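Local coordinates for protein AdeR (Acinetobacter baumannii, PDB 5X5L) that binds an intercistronic DNA region through this C-terminal OmpR/PhoB-type domain, probably as the phosphorelay response regulator of a two-component system controlling transcription, at residues K3-V17 and L32-H46. Residues are numbered along the deposited sequence; the frame is centred on the assembly and turned at random.
Sequences KLYKNIEIDTDTHSV and LTEYKIISFMIDQPH. With nucleotides of chain J.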
ATOM      1  N   LYS C   3       2.466   5.845 -16.594  1.00 53.79           N
ATOM      2  CA  LYS C   3       1.834   6.314 -17.843  1.00 53.10           C
ATOM      3  C   LYS C   3       1.705   7.839 -17.896  1.00 53.49           C
ATOM      4  O   LYS C   3       1.059   8.429 -17.031  1.00 52.84           O
ATOM      5  CB  LYS C   3       0.440   5.695 -18.003  1.00 51.09           C
ATOM      6  CG  LYS C   3       0.424   4.231 -18.357  1.00 50.96           C
ATOM      7  CD  LYS C   3      -1.025   3.779 -18.383  1.00 49.19           C
ATOM      8  CE  LYS C   3      -1.165   2.300 -18.625  1.00 49.25           C
ATOM      9  NZ  LYS C   3      -2.561   1.912 -18.940  1.00 47.87           N
ATOM     10  N   LEU C   4       2.289   8.467 -18.920  1.00 54.86           N
ATOM     11  CA  LEU C   4       2.188   9.907 -19.135  1.00 55.72           C
ATOM     12  C   LEU C   4       1.675  10.179 -20.554  1.00 55.75           C
ATOM     13  O   LEU C   4       2.080   9.501 -21.507  1.00 56.36           O
ATOM     14  CB  LEU C   4       3.574  10.559 -18.947  1.00 58.27           C
ATOM     15  CG  LEU C   4       3.623  11.989 -18.391  1.00 59.49           C
ATOM     16  CD1 LEU C   4       4.825  12.171 -17.457  1.00 61.41           C
ATOM     17  CD2 LEU C   4       3.660  13.059 -19.490  1.00 61.05           C
ATOM     18  N   TYR C   5       0.818  11.190 -20.680  1.00 55.46           N
ATOM     19  CA  TYR C   5       0.471  11.735 -21.994  1.00 56.25           C
ATOM     20  C   TYR C   5      -0.081  13.152 -21.891  1.00 57.00           C
ATOM     21  O   TYR C   5      -1.172  13.345 -21.341  1.00 55.60           O
ATOM     22  CB  TYR C   5      -0.521  10.832 -22.751  1.00 54.62           C
ATOM     23  CG  TYR C   5      -1.051  11.455 -24.034  1.00 55.52           C
ATOM     24  CD1 TYR C   5      -0.290  11.457 -25.213  1.00 57.59           C
ATOM     25  CD2 TYR C   5      -2.312  12.043 -24.064  1.00 54.65           C
ATOM     26  CE1 TYR C   5      -0.780  12.032 -26.377  1.00 58.77           C
ATOM     27  CE2 TYR C   5      -2.810  12.609 -25.217  1.00 55.74           C
ATOM     28  CZ  TYR C   5      -2.044  12.608 -26.377  1.00 57.81           C
ATOM     29  OH  TYR C   5      -2.527  13.179 -27.533  1.00 59.26           O
ATOM     30  N   LYS C   6       0.671  14.121 -22.430  1.00 59.56           N
ATOM     31  CA  LYS C   6       0.225  15.510 -22.587  1.00 60.99           C
ATOM     32  C   LYS C   6      -0.563  16.015 -21.382  1.00 60.03           C
ATOM     33  O   LYS C   6      -1.794  16.124 -21.421  1.00 58.81           O
ATOM     34  CB  LYS C   6      -0.592  15.663 -23.874  1.00 61.17           C
ATOM     35  CG  LYS C   6      -0.945  17.080 -24.297  1.00 63.36           C
ATOM     36  CD  LYS C   6      -1.860  17.084 -25.522  1.00 63.44           C
ATOM     37  CE  LYS C   6      -1.160  16.676 -26.822  1.00 65.04           C
ATOM     38  NZ  LYS C   6      -0.103  17.643 -27.224  1.00 68.58           N
ATOM     39  N   ASN C   7       0.152  16.277 -20.287  1.00 60.79           N
ATOM     40  CA  ASN C   7      -0.423  16.903 -19.086  1.00 60.71           C
ATOM     41  C   ASN C   7      -1.399  16.006 -18.254  1.00 58.03           C
ATOM     42  O   ASN C   7      -2.075  16.477 -17.338  1.00 58.04           O
ATOM     43  CB  ASN C   7      -0.993  18.322 -19.458  1.00 62.67           C
ATOM     44  CG  ASN C   7      -1.535  19.073 -18.293  1.00 63.28           C
ATOM     45  OD1 ASN C   7      -0.785  19.647 -17.502  1.00 65.13           O
ATOM     46  ND2 ASN C   7      -2.863  19.185 -18.213  1.00 62.23           N
ATOM     47  N   ILE C   8      -1.424  14.690 -18.546  1.00 56.12           N
ATOM     48  CA  ILE C   8      -2.198  13.696 -17.778  1.00 53.93           C
ATOM     49  C   ILE C   8      -1.253  12.575 -17.356  1.00 53.56           C
ATOM     50  O   ILE C   8      -0.772  11.804 -18.200  1.00 53.34           O
ATOM     51  CB  ILE C   8      -3.364  13.093 -18.598  1.00 52.19           C
ATOM     52  CG1 ILE C   8      -4.421  14.176 -18.851  1.00 52.71           C
ATOM     53  CG2 ILE C   8      -3.970  11.876 -17.880  1.00 50.27           C
ATOM     54  CD1 ILE C   8      -5.693  13.717 -19.528  1.00 51.30           C
ATOM     55  N   GLU C   9      -1.020  12.461 -16.050  1.00 53.75           N
ATOM     56  CA  GLU C   9      -0.170  11.417 -15.483  1.00 53.71           C
ATOM     57  C   GLU C   9      -1.041  10.421 -14.727  1.00 52.06           C
ATOM     58  O   GLU C   9      -1.913  10.818 -13.962  1.00 51.81           O
ATOM     59  CB  GLU C   9       0.874  12.051 -14.555  1.00 55.77           C
ATOM     60  CG  GLU C   9       1.870  11.073 -13.960  1.00 56.26           C
ATOM     61  CD  GLU C   9       3.054  11.733 -13.289  1.00 58.71           C
ATOM     62  OE1 GLU C   9       3.241  12.961 -13.383  1.00 60.22           O
ATOM     63  OE2 GLU C   9       3.826  11.006 -12.643  1.00 59.41           O
ATOM     64  N   ILE C  10      -0.804   9.137 -14.965  1.00 51.30           N
ATOM     65  CA  ILE C  10      -1.435   8.048 -14.218  1.00 50.24           C
ATOM     66  C   ILE C  10      -0.335   7.253 -13.527  1.00 51.31           C
ATOM     67  O   ILE C  10       0.519   6.671 -14.192  1.00 51.83           O
ATOM     68  CB  ILE C  10      -2.252   7.121 -15.142  1.00 48.72           C
ATOM     69  CG1 ILE C  10      -3.367   7.916 -15.826  1.00 47.91           C
ATOM     70  CG2 ILE C  10      -2.791   5.923 -14.358  1.00 48.10           C
ATOM     71  CD1 ILE C  10      -4.125   7.131 -16.871  1.00 46.74           C
ATOM     72  N   ASP C  11      -0.344   7.271 -12.198  1.00 51.99           N
ATOM     73  CA  ASP C  11       0.522   6.422 -11.383  1.00 53.17           C
ATOM     74  C   ASP C  11      -0.265   5.145 -11.092  1.00 52.24           C
ATOM     75  O   ASP C  11      -1.259   5.170 -10.352  1.00 51.83           O
ATOM     76  CB  ASP C  11       0.901   7.138 -10.084  1.00 54.82           C
ATOM     77  CG  ASP C  11       1.881   6.349  -9.225  1.00 56.45           C
ATOM     78  OD1 ASP C  11       2.283   5.221  -9.607  1.00 56.41           O
ATOM     79  OD2 ASP C  11       2.245   6.885  -8.141  1.00 58.13           O
ATOM     80  N   THR C  12       0.172   4.036 -11.694  1.00 52.24           N
ATOM     81  CA  THR C  12      -0.578   2.770 -11.640  1.00 51.58           C
ATOM     82  C   THR C  12      -0.474   2.046 -10.286  1.00 52.87           C
ATOM     83  O   THR C  12      -1.375   1.257  -9.962  1.00 52.51           O
ATOM     84  CB  THR C  12      -0.138   1.816 -12.766  1.00 51.61           C
ATOM     85  OG1 THR C  12      -1.017   0.686 -12.851  1.00 51.04           O
ATOM     86  CG2 THR C  12       1.317   1.346 -12.580  1.00 53.62           C
ATOM     87  N   ASP C  13       0.581   2.306  -9.512  1.00 54.63           N
ATOM     88  CA  ASP C  13       0.765   1.644  -8.209  1.00 56.30           C
ATOM     89  C   ASP C  13      -0.164   2.218  -7.130  1.00 56.39           C
ATOM     90  O   ASP C  13      -0.741   1.469  -6.324  1.00 57.09           O
ATOM     91  CB  ASP C  13       2.228   1.715  -7.718  1.00 58.55           C
ATOM     92  CG  ASP C  13       3.269   1.562  -8.823  1.00 58.85           C
ATOM     93  OD1 ASP C  13       2.951   1.052  -9.928  1.00 57.65           O
ATOM     94  OD2 ASP C  13       4.430   1.972  -8.556  1.00 60.63           O
ATOM     95  N   THR C  14      -0.286   3.543  -7.109  1.00 56.08           N
ATOM     96  CA  THR C  14      -1.215   4.214  -6.217  1.00 56.33           C
ATOM     97  C   THR C  14      -2.668   4.274  -6.711  1.00 54.52           C
ATOM     98  O   THR C  14      -3.534   4.621  -5.917  1.00 55.05           O
ATOM     99  CB  THR C  14      -0.728   5.650  -5.884  1.00 57.36           C
ATOM    100  OG1 THR C  14      -0.477   6.363  -7.089  1.00 56.20           O
ATOM    101  CG2 THR C  14       0.547   5.629  -5.070  1.00 59.73           C
ATOM    102  N   HIS C  15      -2.942   3.978  -7.997  1.00 52.72           N
ATOM    103  CA  HIS C  15      -4.267   4.176  -8.624  1.00 51.09           C
ATOM    104  C   HIS C  15      -4.688   5.653  -8.710  1.00 50.92           C
ATOM    105  O   HIS C  15      -5.884   5.979  -8.713  1.00 50.38           O
ATOM    106  CB  HIS C  15      -5.331   3.315  -7.917  1.00 51.35           C
ATOM    107  CG  HIS C  15      -5.803   2.137  -8.714  1.00 50.34           C
ATOM    108  ND1 HIS C  15      -7.115   2.035  -9.137  1.00 49.33           N
ATOM    109  CD2 HIS C  15      -5.165   1.027  -9.153  1.00 50.52           C
ATOM    110  CE1 HIS C  15      -7.265   0.909  -9.807  1.00 48.87           C
ATOM    111  NE2 HIS C  15      -6.099   0.281  -9.837  1.00 49.62           N
ATOM    112  N   SER C  16      -3.697   6.537  -8.820  1.00 51.66           N
ATOM    113  CA  SER C  16      -3.919   7.976  -8.866  1.00 52.06           C
ATOM    114  C   SER C  16      -3.788   8.492 -10.299  1.00 51.01           C
ATOM    115  O   SER C  16      -2.915   8.035 -11.036  1.00 50.77           O
ATOM    116  CB  SER C  16      -2.889   8.681  -7.983  1.00 54.16           C
ATOM    117  OG  SER C  16      -2.658   7.939  -6.801  1.00 55.38           O
ATOM    118  N   VAL C  17      -4.652   9.449 -10.678  1.00 50.75           N
ATOM    119  CA  VAL C  17      -4.496  10.179 -11.939  1.00 50.39           C
ATOM    120  C   VAL C  17      -4.308  11.666 -11.608  1.00 52.10           C
ATOM    121  O   VAL C  17      -5.130  12.255 -10.902  1.00 52.80           O
ATOM    122  CB  VAL C  17      -5.704   9.985 -12.872  1.00 48.89           C
ATOM    123  CG1 VAL C  17      -5.959   8.499 -13.090  1.00 47.58           C
ATOM    124  CG2 VAL C  17      -6.910  10.623 -12.266  1.00 49.26           C
ATOM    125  N   LEU C  32     -13.752   3.750 -10.030  1.00 47.76           N
ATOM    126  CA  LEU C  32     -13.011   2.623 -10.608  1.00 47.00           C
ATOM    127  C   LEU C  32     -13.235   2.504 -12.112  1.00 45.55           C
ATOM    128  O   LEU C  32     -12.272   2.365 -12.861  1.00 44.84           O
ATOM    129  CB  LEU C  32     -13.377   1.303  -9.926  1.00 48.11           C
ATOM    130  CG  LEU C  32     -12.579   0.069 -10.373  1.00 47.93           C
ATOM    131  CD1 LEU C  32     -11.104   0.211 -10.027  1.00 48.17           C
ATOM    132  CD2 LEU C  32     -13.126  -1.186  -9.717  1.00 49.44           C
ATOM    133  N   THR C  33     -14.497   2.545 -12.546  1.00 45.43           N
ATOM    134  CA  THR C  33     -14.820   2.551 -13.977  1.00 44.38           C
ATOM    135  C   THR C  33     -14.102   3.685 -14.703  1.00 43.68           C
ATOM    136  O   THR C  33     -13.446   3.462 -15.712  1.00 43.05           O
ATOM    137  CB  THR C  33     -16.338   2.677 -14.219  1.00 44.71           C
ATOM    138  OG1 THR C  33     -16.982   1.595 -13.550  1.00 45.69           O
ATOM    139  CG2 THR C  33     -16.648   2.617 -15.710  1.00 43.91           C
ATOM    140  N   GLU C  34     -14.228   4.894 -14.159  1.00 44.19           N
ATOM    141  CA  GLU C  34     -13.576   6.095 -14.704  1.00 44.04           C
ATOM    142  C   GLU C  34     -12.048   5.950 -14.788  1.00 43.83           C
ATOM    143  O   GLU C  34     -11.439   6.363 -15.770  1.00 43.51           O
ATOM    144  CB  GLU C  34     -13.959   7.330 -13.887  1.00 45.15           C
ATOM    145  CG  GLU C  34     -15.411   7.770 -14.066  1.00 45.69           C
ATOM    146  CD  GLU C  34     -15.925   8.735 -12.989  1.00 47.34           C
ATOM    147  OE1 GLU C  34     -15.139   9.191 -12.127  1.00 48.12           O
ATOM    148  OE2 GLU C  34     -17.138   9.042 -13.006  1.00 48.15           O
ATOM    149  N   TYR C  35     -11.436   5.363 -13.764  1.00 44.30           N
ATOM    150  CA  TYR C  35      -9.991   5.093 -13.774  1.00 44.38           C
ATOM    151  C   TYR C  35      -9.614   4.141 -14.913  1.00 43.71           C
ATOM    152  O   TYR C  35      -8.622   4.355 -15.600  1.00 43.74           O
ATOM    153  CB  TYR C  35      -9.530   4.489 -12.435  1.00 45.32           C
ATOM    154  CG  TYR C  35      -8.066   4.121 -12.425  1.00 45.69           C
ATOM    155  CD1 TYR C  35      -7.106   5.069 -12.066  1.00 46.43           C
ATOM    156  CD2 TYR C  35      -7.636   2.847 -12.777  1.00 45.65           C
ATOM    157  CE1 TYR C  35      -5.750   4.749 -12.045  1.00 47.07           C
ATOM    158  CE2 TYR C  35      -6.286   2.524 -12.766  1.00 46.33           C
ATOM    159  CZ  TYR C  35      -5.348   3.480 -12.395  1.00 47.00           C
ATOM    160  OH  TYR C  35      -4.007   3.151 -12.382  1.00 47.94           O
ATOM    161  N   LYS C  36     -10.395   3.082 -15.083  1.00 43.48           N
ATOM    162  CA  LYS C  36     -10.138   2.088 -16.131  1.00 43.22           C
ATOM    163  C   LYS C  36     -10.227   2.705 -17.529  1.00 42.76           C
ATOM    164  O   LYS C  36      -9.386   2.433 -18.372  1.00 42.96           O
ATOM    165  CB  LYS C  36     -11.100   0.898 -16.024  1.00 43.42           C
ATOM    166  CG  LYS C  36     -10.820  -0.020 -14.849  1.00 44.36           C
ATOM    167  CD  LYS C  36     -11.581  -1.335 -14.943  1.00 44.95           C
ATOM    168  CE  LYS C  36     -11.474  -2.003 -13.567  1.00 46.26           C
ATOM    169  NZ  LYS C  36     -12.038  -3.375 -13.505  1.00 47.39           N
ATOM    170  N   ILE C  37     -11.228   3.547 -17.749  1.00 42.46           N
ATOM    171  CA  ILE C  37     -11.414   4.238 -19.028  1.00 42.34           C
ATOM    172  C   ILE C  37     -10.173   5.058 -19.381  1.00 42.74           C
ATOM    173  O   ILE C  37      -9.557   4.823 -20.425  1.00 43.04           O
ATOM    174  CB  ILE C  37     -12.695   5.114 -19.023  1.00 42.34           C
ATOM    175  CG1 ILE C  37     -13.932   4.204 -19.055  1.00 42.23           C
ATOM    176  CG2 ILE C  37     -12.727   6.064 -20.214  1.00 42.64           C
ATOM    177  CD1 ILE C  37     -15.249   4.925 -18.866  1.00 42.55           C
ATOM    178  N   ILE C  38      -9.801   5.993 -18.509  1.00 43.07           N
ATOM    179  CA  ILE C  38      -8.648   6.869 -18.761  1.00 43.80           C
ATOM    180  C   ILE C  38      -7.323   6.103 -18.882  1.00 44.16           C
ATOM    181  O   ILE C  38      -6.469   6.468 -19.699  1.00 44.89           O
ATOM    182  CB  ILE C  38      -8.543   8.012 -17.712  1.00 44.44           C
ATOM    183  CG1 ILE C  38      -7.507   9.071 -18.117  1.00 45.53           C
ATOM    184  CG2 ILE C  38      -8.193   7.485 -16.331  1.00 44.56           C
ATOM    185  CD1 ILE C  38      -7.847   9.797 -19.403  1.00 45.97           C
ATOM    186  N   SER C  39      -7.159   5.052 -18.080  1.00 43.99           N
ATOM    187  CA  SER C  39      -5.950   4.223 -18.119  1.00 44.64           C
ATOM    188  C   SER C  39      -5.900   3.329 -19.363  1.00 44.79           C
ATOM    189  O   SER C  39      -4.817   2.997 -19.845  1.00 45.74           O
ATOM    190  CB  SER C  39      -5.859   3.369 -16.854  1.00 44.80           C
ATOM    191  OG  SER C  39      -4.589   2.758 -16.742  1.00 45.81           O
ATOM    192  N   PHE C  40      -7.068   2.930 -19.865  1.00 44.12           N
ATOM    193  CA  PHE C  40      -7.184   2.116 -21.082  1.00 44.50           C
ATOM    194  C   PHE C  40      -6.886   2.944 -22.323  1.00 45.09           C
ATOM    195  O   PHE C  40      -6.104   2.529 -23.179  1.00 46.19           O
ATOM    196  CB  PHE C  40      -8.593   1.501 -21.160  1.00 43.87           C
ATOM    197  CG  PHE C  40      -8.833   0.596 -22.350  1.00 44.51           C
ATOM    198  CD1 PHE C  40      -7.873  -0.321 -22.779  1.00 45.69           C
ATOM    199  CD2 PHE C  40     -10.064   0.634 -23.016  1.00 44.25           C
ATOM    200  CE1 PHE C  40      -8.113  -1.120 -23.876  1.00 46.65           C
ATOM    201  CE2 PHE C  40     -10.307  -0.197 -24.097  1.00 45.13           C
ATOM    202  CZ  PHE C  40      -9.326  -1.083 -24.522  1.00 46.36           C
ATOM    203  N   MET C  41      -7.510   4.120 -22.406  1.00 44.68           N
ATOM    204  CA  MET C  41      -7.408   4.981 -23.596  1.00 45.51           C
ATOM    205  C   MET C  41      -6.075   5.714 -23.738  1.00 46.72           C
ATOM    206  O   MET C  41      -5.673   6.024 -24.857  1.00 47.98           O
ATOM    207  CB  MET C  41      -8.564   5.982 -23.630  1.00 45.08           C
ATOM    208  CG  MET C  41      -9.924   5.298 -23.782  1.00 44.35           C
ATOM    209  SD  MET C  41     -11.244   6.371 -24.372  1.00 44.57           S
ATOM    210  CE  MET C  41     -11.359   7.372 -22.919  1.00 44.16           C
ATOM    211  N   ILE C  42      -5.384   5.979 -22.626  1.00 46.64           N
ATOM    212  CA  ILE C  42      -4.077   6.649 -22.672  1.00 48.05           C
ATOM    213  C   ILE C  42      -2.964   5.800 -23.318  1.00 49.32           C
ATOM    214  O   ILE C  42      -1.939   6.340 -23.733  1.00 50.94           O
ATOM    215  CB  ILE C  42      -3.654   7.148 -21.263  1.00 47.91           C
ATOM    216  CG1 ILE C  42      -2.590   8.246 -21.335  1.00 49.53           C
ATOM    217  CG2 ILE C  42      -3.156   6.011 -20.406  1.00 47.65           C
ATOM    218  CD1 ILE C  42      -2.519   9.090 -20.072  1.00 49.61           C
ATOM    219  N   ASP C  43      -3.164   4.487 -23.396  1.00 48.97           N
ATOM    220  CA  ASP C  43      -2.235   3.583 -24.102  1.00 50.53           C
ATOM    221  C   ASP C  43      -2.148   3.922 -25.581  1.00 51.98           C
ATOM    222  O   ASP C  43      -1.052   3.979 -26.137  1.00 53.97           O
ATOM    223  CB  ASP C  43      -2.677   2.121 -23.970  1.00 50.13           C
ATOM    224  CG  ASP C  43      -2.636   1.618 -22.535  1.00 49.30           C
ATOM    225  OD1 ASP C  43      -1.648   1.902 -21.806  1.00 49.94           O
ATOM    226  OD2 ASP C  43      -3.596   0.919 -22.142  1.00 48.29           O
ATOM    227  N   GLN C  44      -3.311   4.129 -26.197  1.00 51.26           N
ATOM    228  CA  GLN C  44      -3.435   4.572 -27.587  1.00 52.74           C
ATOM    229  C   GLN C  44      -4.286   5.842 -27.610  1.00 52.05           C
ATOM    230  O   GLN C  44      -5.491   5.778 -27.882  1.00 51.17           O
ATOM    231  CB  GLN C  44      -4.079   3.474 -28.439  1.00 53.07           C
ATOM    232  CG  GLN C  44      -3.191   2.264 -28.661  1.00 54.54           C
ATOM    233  CD  GLN C  44      -3.730   1.348 -29.745  1.00 55.68           C
ATOM    234  OE1 GLN C  44      -3.751   1.701 -30.920  1.00 57.38           O
ATOM    235  NE2 GLN C  44      -4.162   0.156 -29.353  1.00 55.11           N
ATOM    236  N   PRO C  45      -3.670   7.009 -27.302  1.00 52.74           N
ATOM    237  CA  PRO C  45      -4.454   8.254 -27.136  1.00 52.32           C
ATOM    238  C   PRO C  45      -5.304   8.574 -28.355  1.00 53.16           C
ATOM    239  O   PRO C  45      -6.497   8.841 -28.198  1.00 52.09           O
ATOM    240  CB  PRO C  45      -3.366   9.324 -26.952  1.00 53.94           C
ATOM    241  CG  PRO C  45      -2.139   8.596 -26.539  1.00 54.41           C
ATOM    242  CD  PRO C  45      -2.218   7.258 -27.210  1.00 54.41           C
ATOM    243  N   HIS C  46      -4.704   8.494 -29.547  1.00 55.32           N
ATOM    244  CA  HIS C  46      -5.377   8.903 -30.780  1.00 56.76           C
ATOM    245  C   HIS C  46      -6.334   7.862 -31.363  1.00 56.15           C
ATOM    246  O   HIS C  46      -7.085   8.181 -32.276  1.00 57.18           O
ATOM    247  CB  HIS C  46      -4.350   9.335 -31.823  1.00 59.86           C
ATOM    248  CG  HIS C  46      -3.384  10.354 -31.305  1.00 60.88           C
ATOM    249  ND1 HIS C  46      -3.763  11.636 -30.974  1.00 61.07           N
ATOM    250  CD2 HIS C  46      -2.070  10.264 -31.001  1.00 61.94           C
ATOM    251  CE1 HIS C  46      -2.719  12.308 -30.529  1.00 62.30           C
ATOM    252  NE2 HIS C  46      -1.677  11.496 -30.532  1.00 62.78           N
TER
ATOM    253  P    DT J  15     -18.259   3.064 -11.004  1.00 58.20           P
ATOM    254  OP1  DT J  15     -16.869   2.575 -11.149  1.00 58.01           O
ATOM    255  OP2  DT J  15     -18.589   4.456 -11.395  1.00 58.41           O
ATOM    256  O5'  DT J  15     -19.209   2.046 -11.775  1.00 58.47           O
ATOM    257  C5'  DT J  15     -19.562   0.779 -11.196  1.00 58.56           C
ATOM    258  C4'  DT J  15     -21.022   0.508 -11.464  1.00 59.20           C
ATOM    259  O4'  DT J  15     -21.845   1.414 -10.697  1.00 59.39           O
ATOM    260  C3'  DT J  15     -21.413   0.719 -12.927  1.00 59.65           C
ATOM    261  O3'  DT J  15     -21.889  -0.503 -13.484  1.00 60.32           O
ATOM    262  C2'  DT J  15     -22.499   1.779 -12.882  1.00 59.99           C
ATOM    263  C1'  DT J  15     -23.000   1.700 -11.458  1.00 60.04           C
ATOM    264  N1   DT J  15     -23.613   2.932 -10.907  1.00 60.25           N
ATOM    265  C2   DT J  15     -24.921   2.894 -10.473  1.00 61.11           C
ATOM    266  O2   DT J  15     -25.621   1.898 -10.552  1.00 61.76           O
ATOM    267  N3   DT J  15     -25.385   4.075  -9.944  1.00 61.43           N
ATOM    268  C4   DT J  15     -24.687   5.261  -9.812  1.00 61.00           C
ATOM    269  O4   DT J  15     -25.236   6.241  -9.317  1.00 61.54           O
ATOM    270  C5   DT J  15     -23.318   5.227 -10.281  1.00 60.13           C
ATOM    271  C7   DT J  15     -22.485   6.467 -10.186  1.00 59.90           C
ATOM    272  C6   DT J  15     -22.856   4.080 -10.795  1.00 59.80           C
TER
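His15 and Tyr35 form an offset stack, their planes 15° apart and their centroids 4.0 Å from each other; Ser39 CB lies over the opposite face of Tyr35, and Leu32 CD1 meets the His15 ring at its edge. This stack closes one end of the seam between the N-terminal antiparallel sheet and the first helix of an OmpR/PhoB-type winged-helix domain. At the other end Tyr5 offers one face to Pro45, whose CB sits 3.7 Å from the Tyr5 ring centroid in a CH-pi contact, while Lys6 CB covers the other face. The Tyr5 edge turns toward the His46 face, planes at 84°, and its hydroxyl bonds to Asp100. Strand 8-11 and helix 32-41 cross at -113°, their axes 9.9 Å apart. Between the rings the packing is aliphatic: Ile10 CD1 reaches Ile42 CG2 at 3.8 Å, and Val17 CG1 lies 4.1 Å from Ile38 CG2. His15 lies in a G1 bulge, where it and Ser16 both face Asp11. At the start of the helix Thr33 N donates to OP1 of DT15 of chain J at 2.8 Å, so the first turn also contacts the DNA phosphate. Lys3, extended beyond CG, reaches across to Ser39, where NZ donates to OG at 3.1 Å. The same NZ also donates to Ser39 O at 2.7 Å, tilted from the carbonyl plane.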